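Local coordinates for protein dihydrodipicolinate synthase (Agrobacterium tumefaciens, PDB 3B4U) that probably catalyses, as a TIM-barrel lyase of the dihydrodipicolinate synthase family, an aldolase-type condensation such as that of pyruvate with aspartate semialdehyde in lysine biosynthesis, at residues 207-212 / 223-228; 5-10 / 219-224. All blocks are in the same frame, centred on the assembly; numbering follows the deposited sequence.

Interaction 1: residues 207-212 / 223-228; sequences QGAISG and AMAVDG
Ala225, in the last turn of helix 218-225, meets strand 208-211 through both its methyl group and its carbonyl. The methyl comes first: Ala225 CB lies 4.1 Å from Ala209 CB, two single carbons turned toward each other, with no longer chain to hold the backbones apart. The same CB is 4.2 Å from Ala209 N, so it rests on the strand backbone as well. The carbonyl of the same residue, Ala225 O, turns to Gly208 and lies 3.3 Å from Gly208 CA in a CH···O contact with an angle of 145° at the hydrogen. Gly208 suits the place twice over: with no CB, it adopts a phi of 134° and lets Ala225 O come up to its CA. After Val226, whose side chain points away from the strand, the chain reaches Gly228, where positive phi ends the helical path; Gly228 N gives a weak hydrogen bond to Met224 O. Helix 195-203 flanks the alanine pair through Leu198, which touches both methyls, while Leu7 of the neighbouring strand 6-10 packs against Ala225, here where the helix following the eighth strand of a TIM barrel packs back on that strand.

Interaction 2: residues 5-10 / 219-224; sequences FGLSAA and QEVRAM
Leu7 sends its two methyl branches to different parts of helix 218-225, one to the side chain of Val221 and the other to the backbone and CB of Arg222. With CG anti to the backbone N (chi1 178°), the isobutyl group reaches outward from the strand, and its fork straddles this pair of consecutive helix residues. CD1 lies 3.7 Å from Val221 CG1, and the Leu7 and Val221 side chains cross at about a right angle. A chi1 of 180° aims Val221 CG1 at the strands, and Ser211 of the adjacent strand touches it too. The other methyl, Leu7 CD2, sits 3.7 Å from Arg222 N and 3.8 Å from Arg222 CB, so it packs over the start of the arginine side chain and not on its charged end. This is the hydrophobic layer of a TIM barrel between its strands and the surrounding helices: strand 6-10 opens the barrel, helix 218-225 follows the eighth strand, and branched aliphatic residues fill the layer between them. Arg222 adds a polar margin to that layer. Its chain runs extended from CG to NE, carrying the guanidinium past Leu7 until NH1 forms a salt bridge with Asp39 OD2 and a hydrogen bond with Gly37 O. The same Asp39 OD2 accepts a hydrogen bond from Leu7 N, so one carboxylate oxygen ties the strand backbone to the helix's arginine.

Overall arrangement
From the N terminus, the chain first lays down strand 6-10, which meets its helix partner in interaction 2 only after about two hundred residues, through the rest of the barrel. Interaction 1 closes a short loop just after the last strand, with ten residues between its segments, as strand 208-211 turns back through helix 218-225. It begins inside the long span closed by interaction 2 and ends beyond it at Ala225, so the two loops cross and do not nest, their second segments sharing Ala223 and Met224. Strands 208-211 and 6-10 are neighbours, joined by backbone hydrogen bonds such as Ala209 O to Ser8 N, 2.9 Å. One helix therefore packs across the seam where the last strand meets the first and the barrel closes.

Interaction 1: residues 207-212 / 223-228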
ATOM      1  N   GLN B 207      24.676 -12.669  -3.317  1.00  6.97           N
ATOM      2  CA  GLN B 207      24.344 -13.328  -4.578  1.00  7.10           C
ATOM      3  C   GLN B 207      23.954 -12.424  -5.707  1.00  7.52           C
ATOM      4  O   GLN B 207      23.625 -12.917  -6.780  1.00  8.48           O
ATOM      5  CB  GLN B 207      23.262 -14.392  -4.365  1.00  7.72           C
ATOM      6  CG  GLN B 207      23.770 -15.675  -3.775  1.00  8.37           C
ATOM      7  CD  GLN B 207      22.780 -16.815  -3.941  1.00  8.61           C
ATOM      8  OE1 GLN B 207      22.071 -16.909  -4.934  1.00  9.50           O
ATOM      9  NE2 GLN B 207      22.728 -17.687  -2.931  1.00 10.51           N
ATOM     10  N   GLY B 208      23.997 -11.106  -5.511  1.00  6.36           N
ATOM     11  CA  GLY B 208      23.757 -10.180  -6.582  1.00  6.77           C
ATOM     12  C   GLY B 208      22.810  -9.049  -6.233  1.00  5.87           C
ATOM     13  O   GLY B 208      22.879  -8.482  -5.148  1.00  5.91           O
ATOM     14  N   ALA B 209      21.966  -8.661  -7.199  1.00  6.24           N
ATOM     15  CA  ALA B 209      21.147  -7.458  -7.078  1.00  5.96           C
ATOM     16  C   ALA B 209      19.958  -7.511  -8.021  1.00  5.40           C
ATOM     17  O   ALA B 209      20.041  -8.121  -9.093  1.00  6.46           O
ATOM     18  CB  ALA B 209      21.996  -6.193  -7.405  1.00  6.82           C
ATOM     19  N   ILE B 210      18.916  -6.827  -7.597  1.00  6.02           N
ATOM     20  CA  ILE B 210      17.807  -6.432  -8.442  1.00  6.33           C
ATOM     21  C   ILE B 210      17.948  -4.919  -8.587  1.00  5.98           C
ATOM     22  O   ILE B 210      17.662  -4.179  -7.662  1.00  6.98           O
ATOM     23  CB  ILE B 210      16.448  -6.828  -7.844  1.00  6.35           C
ATOM     24  CG1 ILE B 210      16.346  -8.365  -7.670  1.00  6.49           C
ATOM     25  CG2 ILE B 210      15.313  -6.296  -8.711  1.00  7.60           C
ATOM     26  CD1 ILE B 210      15.171  -8.821  -6.854  1.00  7.86           C
ATOM     27  N   SER B 211      18.464  -4.487  -9.720  1.00  6.02           N
ATOM     28  CA  SER B 211      19.079  -3.162  -9.847  1.00  6.63           C
ATOM     29  C   SER B 211      18.346  -2.223 -10.780  1.00  6.11           C
ATOM     30  O   SER B 211      18.122  -2.563 -11.942  1.00  6.57           O
ATOM     31  CB  SER B 211      20.503  -3.345 -10.352  1.00  6.99           C
ATOM     32  OG  SER B 211      21.062  -2.107 -10.802  1.00  7.10           O
ATOM     33  N   GLY B 212      18.057  -1.014 -10.323  1.00  6.04           N
ATOM     34  CA  GLY B 212      17.498   0.016 -11.172  1.00  6.69           C
ATOM     35  C   GLY B 212      18.498   0.585 -12.174  1.00  6.62           C
ATOM     36  O   GLY B 212      18.170   0.808 -13.334  1.00  6.30           O
ATOM     37  N   ALA B 223      29.414  -6.149 -13.310  1.00  7.96           N
ATOM     38  CA  ALA B 223      30.769  -6.297 -12.762  1.00  7.85           C
ATOM     39  C   ALA B 223      30.731  -6.206 -11.245  1.00  8.12           C
ATOM     40  O   ALA B 223      31.527  -6.849 -10.567  1.00  9.55           O
ATOM     41  CB  ALA B 223      31.676  -5.258 -13.357  1.00  9.56           C
ATOM     42  N   MET B 224      29.813  -5.418 -10.702  1.00  7.21           N
ATOM     43  CA  MET B 224      29.645  -5.279  -9.268  1.00  7.03           C
ATOM     44  C   MET B 224      28.856  -6.456  -8.669  1.00  7.34           C
ATOM     45  O   MET B 224      29.296  -7.099  -7.717  1.00  8.19           O
ATOM     46  CB  MET B 224      28.897  -3.977  -8.955  1.00  7.50           C
ATOM     47  CG  MET B 224      29.563  -2.714  -9.482  1.00  7.32           C
ATOM     48  SD  MET B 224      28.430  -1.178  -9.503  1.00  4.71           S
ATOM     49  CE  MET B 224      28.582  -0.753  -7.722  1.00 11.91           C
ATOM     50  N   ALA B 225      27.694  -6.740  -9.242  1.00  6.89           N
ATOM     51  CA  ALA B 225      26.708  -7.668  -8.679  1.00  7.65           C
ATOM     52  C   ALA B 225      27.131  -9.111  -8.840  1.00  7.54           C
ATOM     53  O   ALA B 225      26.780  -9.942  -8.005  1.00  7.79           O
ATOM     54  CB  ALA B 225      25.339  -7.459  -9.366  1.00  8.01           C
ATOM     55  N   VAL B 226      27.842  -9.425  -9.931  1.00  8.37           N
ATOM     56  CA  VAL B 226      28.244 -10.799 -10.228  1.00  9.11           C
ATOM     57  C   VAL B 226      29.717 -10.968  -9.934  1.00  9.34           C
ATOM     58  O   VAL B 226      30.106 -11.925  -9.255  1.00 10.61           O
ATOM     59  CB  VAL B 226      27.886 -11.183 -11.685  1.00  9.52           C
ATOM     60  CG1 VAL B 226      28.410 -12.594 -12.030  1.00 10.97           C
ATOM     61  CG2 VAL B 226      26.387 -11.093 -11.871  1.00 10.27           C
ATOM     62  N   ASP B 227      30.557 -10.060 -10.433  1.00  9.57           N
ATOM     63  CA  ASP B 227      32.010 -10.226 -10.343  1.00 10.31           C
ATOM     64  C   ASP B 227      32.616  -9.627  -9.078  1.00  9.50           C
ATOM     65  O   ASP B 227      33.797  -9.839  -8.813  1.00 11.21           O
ATOM     66  CB  ASP B 227      32.697  -9.663 -11.585  1.00 11.60           C
ATOM     67  CG  ASP B 227      32.245 -10.299 -12.865  1.00 13.69           C
ATOM     68  OD1 ASP B 227      31.717 -11.430 -12.851  1.00 17.24           O
ATOM     69  OD2 ASP B 227      32.434  -9.637 -13.900  1.00 18.25           O
ATOM     70  N   GLY B 228      31.840  -8.892  -8.288  1.00  8.93           N
ATOM     71  CA  GLY B 228      32.329  -8.342  -7.039  1.00  8.97           C
ATOM     72  C   GLY B 228      33.391  -7.273  -7.191  1.00  9.49           C
ATOM     73  O   GLY B 228      34.263  -7.148  -6.342  1.00 10.21           O
TER

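Interaction 2: residues 5-10 / 219-224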
ATOM      1  N   PHE B   5      21.853 -16.133  -7.816  1.00  9.60           N
ATOM      2  CA  PHE B   5      20.835 -15.269  -8.388  1.00  9.11           C
ATOM      3  C   PHE B   5      21.385 -14.385  -9.502  1.00  8.25           C
ATOM      4  O   PHE B   5      20.793 -14.305 -10.593  1.00  9.36           O
ATOM      5  CB  PHE B   5      20.196 -14.437  -7.266  1.00  7.76           C
ATOM      6  CG  PHE B   5      19.105 -13.524  -7.752  1.00  7.87           C
ATOM      7  CD1 PHE B   5      17.804 -13.962  -7.833  1.00  7.51           C
ATOM      8  CD2 PHE B   5      19.394 -12.235  -8.163  1.00  7.40           C
ATOM      9  CE1 PHE B   5      16.806 -13.137  -8.310  1.00  7.72           C
ATOM     10  CE2 PHE B   5      18.400 -11.378  -8.614  1.00  7.26           C
ATOM     11  CZ  PHE B   5      17.100 -11.847  -8.699  1.00  7.87           C
ATOM     12  N   GLY B   6      22.495 -13.709  -9.245  1.00  7.66           N
ATOM     13  CA  GLY B   6      23.144 -12.885 -10.253  1.00  7.86           C
ATOM     14  C   GLY B   6      22.556 -11.483 -10.328  1.00  6.79           C
ATOM     15  O   GLY B   6      22.198 -10.875  -9.319  1.00  7.83           O
ATOM     16  N   LEU B   7      22.496 -10.968 -11.545  1.00  6.73           N
ATOM     17  CA  LEU B   7      21.992  -9.626 -11.803  1.00  6.44           C
ATOM     18  C   LEU B   7      20.599  -9.707 -12.412  1.00  6.25           C
ATOM     19  O   LEU B   7      20.405 -10.325 -13.461  1.00  6.97           O
ATOM     20  CB  LEU B   7      22.927  -8.871 -12.770  1.00  6.75           C
ATOM     21  CG  LEU B   7      22.443  -7.479 -13.137  1.00  7.32           C
ATOM     22  CD1 LEU B   7      22.240  -6.589 -11.886  1.00  8.00           C
ATOM     23  CD2 LEU B   7      23.388  -6.809 -14.133  1.00  8.37           C
ATOM     24  N   SER B   8      19.656  -9.027 -11.785  1.00  5.86           N
ATOM     25  CA  SER B   8      18.341  -8.849 -12.361  1.00  6.21           C
ATOM     26  C   SER B   8      18.100  -7.358 -12.585  1.00  6.38           C
ATOM     27  O   SER B   8      18.371  -6.574 -11.697  1.00  7.31           O
ATOM     28  CB  SER B   8      17.294  -9.440 -11.410  1.00  6.49           C
ATOM     29  OG  SER B   8      16.021  -9.535 -12.037  1.00  6.29           O
ATOM     30  N   ALA B   9      17.564  -6.960 -13.746  1.00  6.11           N
ATOM     31  CA  ALA B   9      17.128  -5.580 -13.916  1.00  6.51           C
ATOM     32  C   ALA B   9      15.872  -5.355 -13.123  1.00  6.52           C
ATOM     33  O   ALA B   9      14.928  -6.152 -13.215  1.00  6.95           O
ATOM     34  CB  ALA B   9      16.871  -5.276 -15.371  1.00  8.29           C
ATOM     35  N   ALA B  10      15.812  -4.265 -12.363  1.00  6.11           N
ATOM     36  CA  ALA B  10      14.569  -3.820 -11.732  1.00  6.68           C
ATOM     37  C   ALA B  10      13.848  -3.083 -12.859  1.00  5.81           C
ATOM     38  O   ALA B  10      13.942  -1.869 -13.010  1.00  5.69           O
ATOM     39  CB  ALA B  10      14.869  -2.890 -10.532  1.00  7.96           C
ATOM     40  N   GLN B 219      26.197  -3.677 -18.072  1.00  8.18           N
ATOM     41  CA  GLN B 219      27.508  -4.285 -17.903  1.00  9.19           C
ATOM     42  C   GLN B 219      28.237  -3.778 -16.670  1.00  8.55           C
ATOM     43  O   GLN B 219      28.893  -4.543 -15.963  1.00  8.14           O
ATOM     44  CB  GLN B 219      28.359  -4.066 -19.154  1.00 10.64           C
ATOM     45  CG  GLN B 219      28.097  -5.085 -20.225  1.00 14.68           C
ATOM     46  CD  GLN B 219      28.675  -6.432 -19.838  1.00 17.22           C
ATOM     47  OE1 GLN B 219      29.892  -6.552 -19.614  1.00 22.18           O
ATOM     48  NE2 GLN B 219      27.849  -7.458 -19.786  1.00 18.99           N
ATOM     49  N   GLU B 220      28.108  -2.494 -16.405  1.00  7.83           N
ATOM     50  CA  GLU B 220      28.791  -1.909 -15.265  1.00  7.97           C
ATOM     51  C   GLU B 220      28.255  -2.459 -13.944  1.00  7.79           C
ATOM     52  O   GLU B 220      28.998  -2.785 -13.018  1.00  7.86           O
ATOM     53  CB  GLU B 220      28.674  -0.373 -15.277  1.00  8.50           C
ATOM     54  CG  GLU B 220      29.435   0.308 -16.410  1.00  9.20           C
ATOM     55  CD  GLU B 220      28.772   0.292 -17.771  1.00 11.74           C
ATOM     56  OE1 GLU B 220      27.645  -0.235 -17.932  1.00 10.59           O
ATOM     57  OE2 GLU B 220      29.415   0.815 -18.703  1.00 13.24           O
ATOM     58  N   VAL B 221      26.943  -2.598 -13.848  1.00  7.49           N
ATOM     59  CA  VAL B 221      26.346  -3.187 -12.652  1.00  7.13           C
ATOM     60  C   VAL B 221      26.693  -4.671 -12.557  1.00  7.28           C
ATOM     61  O   VAL B 221      26.916  -5.169 -11.464  1.00  7.14           O
ATOM     62  CB  VAL B 221      24.830  -2.919 -12.545  1.00  7.55           C
ATOM     63  CG1 VAL B 221      24.276  -3.557 -11.286  1.00  8.23           C
ATOM     64  CG2 VAL B 221      24.540  -1.402 -12.542  1.00  8.65           C
ATOM     65  N   ARG B 222      26.733  -5.390 -13.681  1.00  7.12           N
ATOM     66  CA  ARG B 222      27.098  -6.803 -13.625  1.00  7.37           C
ATOM     67  C   ARG B 222      28.470  -7.025 -12.989  1.00  7.32           C
ATOM     68  O   ARG B 222      28.665  -7.946 -12.210  1.00  7.28           O
ATOM     69  CB  ARG B 222      27.016  -7.428 -15.021  1.00  8.03           C
ATOM     70  CG  ARG B 222      27.234  -8.919 -14.972  1.00  8.89           C
ATOM     71  CD  ARG B 222      27.266  -9.584 -16.349  1.00  9.80           C
ATOM     72  NE  ARG B 222      27.611 -10.999 -16.198  1.00 12.11           N
ATOM     73  CZ  ARG B 222      26.799 -11.966 -15.810  1.00 12.53           C
ATOM     74  NH1 ARG B 222      25.481 -11.771 -15.627  1.00 12.66           N
ATOM     75  NH2 ARG B 222      27.321 -13.162 -15.595  1.00 14.00           N
ATOM     76  N   ALA B 223      29.414  -6.149 -13.310  1.00  7.96           N
ATOM     77  CA  ALA B 223      30.769  -6.297 -12.762  1.00  7.85           C
ATOM     78  C   ALA B 223      30.731  -6.206 -11.245  1.00  8.12           C
ATOM     79  O   ALA B 223      31.527  -6.849 -10.567  1.00  9.55           O
ATOM     80  CB  ALA B 223      31.676  -5.258 -13.357  1.00  9.56           C
ATOM     81  N   MET B 224      29.813  -5.418 -10.702  1.00  7.21           N
ATOM     82  CA  MET B 224      29.645  -5.279  -9.268  1.00  7.03           C
ATOM     83  C   MET B 224      28.856  -6.456  -8.669  1.00  7.34           C
ATOM     84  O   MET B 224      29.296  -7.099  -7.717  1.00  8.19           O
ATOM     85  CB  MET B 224      28.897  -3.977  -8.955  1.00  7.50           C
ATOM     86  CG  MET B 224      29.563  -2.714  -9.482  1.00  7.32           C
ATOM     87  SD  MET B 224      28.430  -1.178  -9.503  1.00  4.71           S
ATOM     88  CE  MET B 224      28.582  -0.753  -7.722  1.00 11.91           C
TER